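Local coordinates for lectin-like protein (Entamoeba histolytica HM-1:IMSS-A, PDB 5ZBT) that is of unknown function but carries a legume lectin-like domain related to that of ERGIC-53, and may bind D-mannose, a function generally assigned to its family, at residues I122-N127 and L182-M187. Numbering follows the deposited sequence.
Sequences IGIFIN and LIIEIM
Ile124 meets Ile184, and Ile126 meets Ile186, in the core of the legume lectin-like beta-sandwich. Strand 122-127 belongs to one antiparallel sheet of the sandwich, and strand 181-188 to the facing one. The contact is therefore face-to-face sheet packing. No hydrogen bond joins the segments. The backbones diverge along the contact, from 8.7 Å between the CA atoms of Ile124 and Ile184 to 10.4 Å between those of Ile126 and Ile186.

The apolar contact is made by delta methyls. Ile184 points its CD1 at the side of the Ile124 CD1 methyl, 4.2 Å away from CD1 to CD1. Val138 and Leu171 also touch Ile184, and Ile173 touches Ile124. Ile122 and Leu182 approach less closely, at 4.7 Å between CG2 and CD2, and both touch Ile201.

The other faces of the two strands differ. Phe125 stacks with Phe113 and meets Trp101 edge-to-face. The side chain of Glu185 is on the outer face of the second sheet, where OE1 is hydrogen-bonded to Asn192 ND2.

Across the wider gap, Ile126 extends its CG1 branch fully (chi2 179°). Ile186 turns CG1 anti to its backbone N (chi1 -171°). Their CD1 methyls end 4.3 Å apart.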
ATOM      1  N   ILE A 122      -5.965   1.339   9.157  1.00 14.53           N
ATOM      2  CA  ILE A 122      -4.521   1.516   9.087  1.00 13.81           C
ATOM      3  C   ILE A 122      -4.171   1.942   7.669  1.00 13.42           C
ATOM      4  O   ILE A 122      -4.662   1.346   6.698  1.00 11.27           O
ATOM      5  CB  ILE A 122      -3.771   0.222   9.484  1.00 19.07           C
ATOM      6  CG1 ILE A 122      -3.802   0.025  10.993  1.00 18.11           C
ATOM      7  CG2 ILE A 122      -2.328   0.213   9.004  1.00 19.10           C
ATOM      8  CD1 ILE A 122      -3.905  -1.429  11.404  1.00 22.83           C
ATOM      9  N   GLY A 123      -3.368   2.991   7.552  1.00 12.90           N
ATOM     10  CA  GLY A 123      -2.732   3.359   6.303  1.00 10.53           C
ATOM     11  C   GLY A 123      -1.230   3.166   6.433  1.00 12.41           C
ATOM     12  O   GLY A 123      -0.617   3.620   7.406  1.00 13.13           O
ATOM     13  N   ILE A 124      -0.658   2.463   5.459  1.00 10.48           N
ATOM     14  CA  ILE A 124       0.788   2.265   5.346  1.00 11.02           C
ATOM     15  C   ILE A 124       1.240   3.039   4.117  1.00 12.86           C
ATOM     16  O   ILE A 124       0.787   2.756   2.997  1.00 10.15           O
ATOM     17  CB  ILE A 124       1.153   0.772   5.238  1.00 10.48           C
ATOM     18  CG1 ILE A 124       0.501  -0.005   6.377  1.00 10.00           C
ATOM     19  CG2 ILE A 124       2.645   0.554   5.266  1.00  7.29           C
ATOM     20  CD1 ILE A 124       0.061  -1.375   5.984  1.00  8.83           C
ATOM     21  N   PHE A 125       2.122   4.020   4.319  1.00 12.72           N
ATOM     22  CA  PHE A 125       2.469   4.981   3.282  1.00 11.61           C
ATOM     23  C   PHE A 125       3.959   4.928   2.982  1.00 12.89           C
ATOM     24  O   PHE A 125       4.786   4.830   3.896  1.00 14.39           O
ATOM     25  CB  PHE A 125       2.076   6.414   3.691  1.00 11.89           C
ATOM     26  CG  PHE A 125       0.659   6.540   4.199  1.00 11.34           C
ATOM     27  CD1 PHE A 125      -0.408   6.025   3.472  1.00 16.20           C
ATOM     28  CD2 PHE A 125       0.396   7.166   5.402  1.00 12.62           C
ATOM     29  CE1 PHE A 125      -1.718   6.142   3.934  1.00 12.89           C
ATOM     30  CE2 PHE A 125      -0.912   7.276   5.882  1.00 15.00           C
ATOM     31  CZ  PHE A 125      -1.967   6.766   5.137  1.00 12.62           C
ATOM     32  N   ILE A 126       4.290   4.988   1.695  1.00 10.50           N
ATOM     33  CA  ILE A 126       5.647   5.223   1.227  1.00 13.09           C
ATOM     34  C   ILE A 126       5.650   6.604   0.596  1.00 13.58           C
ATOM     35  O   ILE A 126       4.946   6.838  -0.394  1.00 13.79           O
ATOM     36  CB  ILE A 126       6.107   4.164   0.213  1.00 11.53           C
ATOM     37  CG1 ILE A 126       5.893   2.744   0.751  1.00 13.22           C
ATOM     38  CG2 ILE A 126       7.575   4.401  -0.167  1.00  9.20           C
ATOM     39  CD1 ILE A 126       6.311   1.638  -0.251  1.00  7.92           C
ATOM     40  N   ASN A 127       6.417   7.527   1.165  1.00 12.64           N
ATOM     41  CA  ASN A 127       6.380   8.919   0.729  1.00 12.31           C
ATOM     42  C   ASN A 127       7.727   9.335   0.153  1.00 14.50           C
ATOM     43  O   ASN A 127       8.759   9.181   0.814  1.00 12.14           O
ATOM     44  CB  ASN A 127       6.002   9.835   1.882  1.00 13.91           C
ATOM     45  CG  ASN A 127       6.064  11.283   1.483  1.00 19.92           C
ATOM     46  OD1 ASN A 127       5.225  11.745   0.731  1.00 23.12           O
ATOM     47  ND2 ASN A 127       7.080  11.997   1.949  1.00 20.08           N
ATOM     48  N   LEU A 182       2.034  -5.869  14.552  1.00 12.27           N
ATOM     49  CA  LEU A 182       2.177  -5.542  13.143  1.00 13.72           C
ATOM     50  C   LEU A 182       3.641  -5.227  12.855  1.00 11.81           C
ATOM     51  O   LEU A 182       4.282  -4.491  13.608  1.00 11.83           O
ATOM     52  CB  LEU A 182       1.283  -4.363  12.768  1.00 10.80           C
ATOM     53  CG  LEU A 182       1.393  -3.879  11.330  1.00 10.25           C
ATOM     54  CD1 LEU A 182       0.595  -4.797  10.441  1.00 14.35           C
ATOM     55  CD2 LEU A 182       0.902  -2.454  11.214  1.00 13.39           C
ATOM     56  N   ILE A 183       4.166  -5.792  11.776  1.00 11.26           N
ATOM     57  CA  ILE A 183       5.557  -5.603  11.387  1.00 15.29           C
ATOM     58  C   ILE A 183       5.583  -5.188   9.925  1.00 13.45           C
ATOM     59  O   ILE A 183       4.959  -5.842   9.083  1.00 11.84           O
ATOM     60  CB  ILE A 183       6.397  -6.878  11.612  1.00 18.17           C
ATOM     61  CG1 ILE A 183       6.299  -7.314  13.079  1.00 17.94           C
ATOM     62  CG2 ILE A 183       7.844  -6.649  11.227  1.00 13.37           C
ATOM     63  CD1 ILE A 183       7.166  -8.497  13.428  1.00 21.66           C
ATOM     64  N   ILE A 184       6.248  -4.066   9.643  1.00 15.18           N
ATOM     65  CA  ILE A 184       6.484  -3.574   8.291  1.00 10.08           C
ATOM     66  C   ILE A 184       7.963  -3.746   7.987  1.00 15.91           C
ATOM     67  O   ILE A 184       8.819  -3.297   8.761  1.00 17.79           O
ATOM     68  CB  ILE A 184       6.088  -2.094   8.130  1.00 13.77           C
ATOM     69  CG1 ILE A 184       4.716  -1.802   8.751  1.00 10.99           C
ATOM     70  CG2 ILE A 184       6.117  -1.696   6.666  1.00 14.71           C
ATOM     71  CD1 ILE A 184       3.572  -2.501   8.092  1.00  7.68           C
ATOM     72  N   GLU A 185       8.259  -4.394   6.864  1.00 13.60           N
ATOM     73  CA  GLU A 185       9.601  -4.517   6.333  1.00 14.04           C
ATOM     74  C   GLU A 185       9.548  -4.148   4.864  1.00 10.79           C
ATOM     75  O   GLU A 185       8.474  -4.098   4.264  1.00 17.04           O
ATOM     76  CB  GLU A 185      10.151  -5.944   6.505  1.00 13.77           C
ATOM     77  CG  GLU A 185      10.317  -6.334   7.963  1.00 13.07           C
ATOM     78  CD  GLU A 185      10.336  -7.829   8.199  1.00 13.75           C
ATOM     79  OE1 GLU A 185      10.234  -8.604   7.215  1.00 13.94           O
ATOM     80  OE2 GLU A 185      10.471  -8.225   9.378  1.00 13.34           O
ATOM     81  N   ILE A 186      10.706  -3.881   4.279  1.00  9.23           N
ATOM     82  CA  ILE A 186      10.765  -3.663   2.840  1.00 14.85           C
ATOM     83  C   ILE A 186      12.020  -4.327   2.286  1.00 11.13           C
ATOM     84  O   ILE A 186      13.110  -4.176   2.842  1.00 11.66           O
ATOM     85  CB  ILE A 186      10.689  -2.170   2.457  1.00 16.81           C
ATOM     86  CG1 ILE A 186      10.525  -2.047   0.935  1.00 19.34           C
ATOM     87  CG2 ILE A 186      11.905  -1.406   2.915  1.00 16.86           C
ATOM     88  CD1 ILE A 186       9.717  -0.851   0.491  1.00 25.58           C
ATOM     89  N   MET A 187      11.842  -5.114   1.228  1.00 11.77           N
ATOM     90  CA  MET A 187      12.933  -5.824   0.572  1.00 14.85           C
ATOM     91  C   MET A 187      13.445  -4.962  -0.575  1.00 12.61           C
ATOM     92  O   MET A 187      12.740  -4.747  -1.565  1.00 13.53           O
ATOM     93  CB  MET A 187      12.474  -7.196   0.070  1.00 10.74           C
ATOM     94  CG  MET A 187      13.643  -8.124  -0.329  1.00 14.53           C
ATOM     95  SD  MET A 187      14.515  -7.629  -1.857  1.00 17.06           S
ATOM     96  CE  MET A 187      13.158  -7.625  -3.023  1.00 17.01           C
TER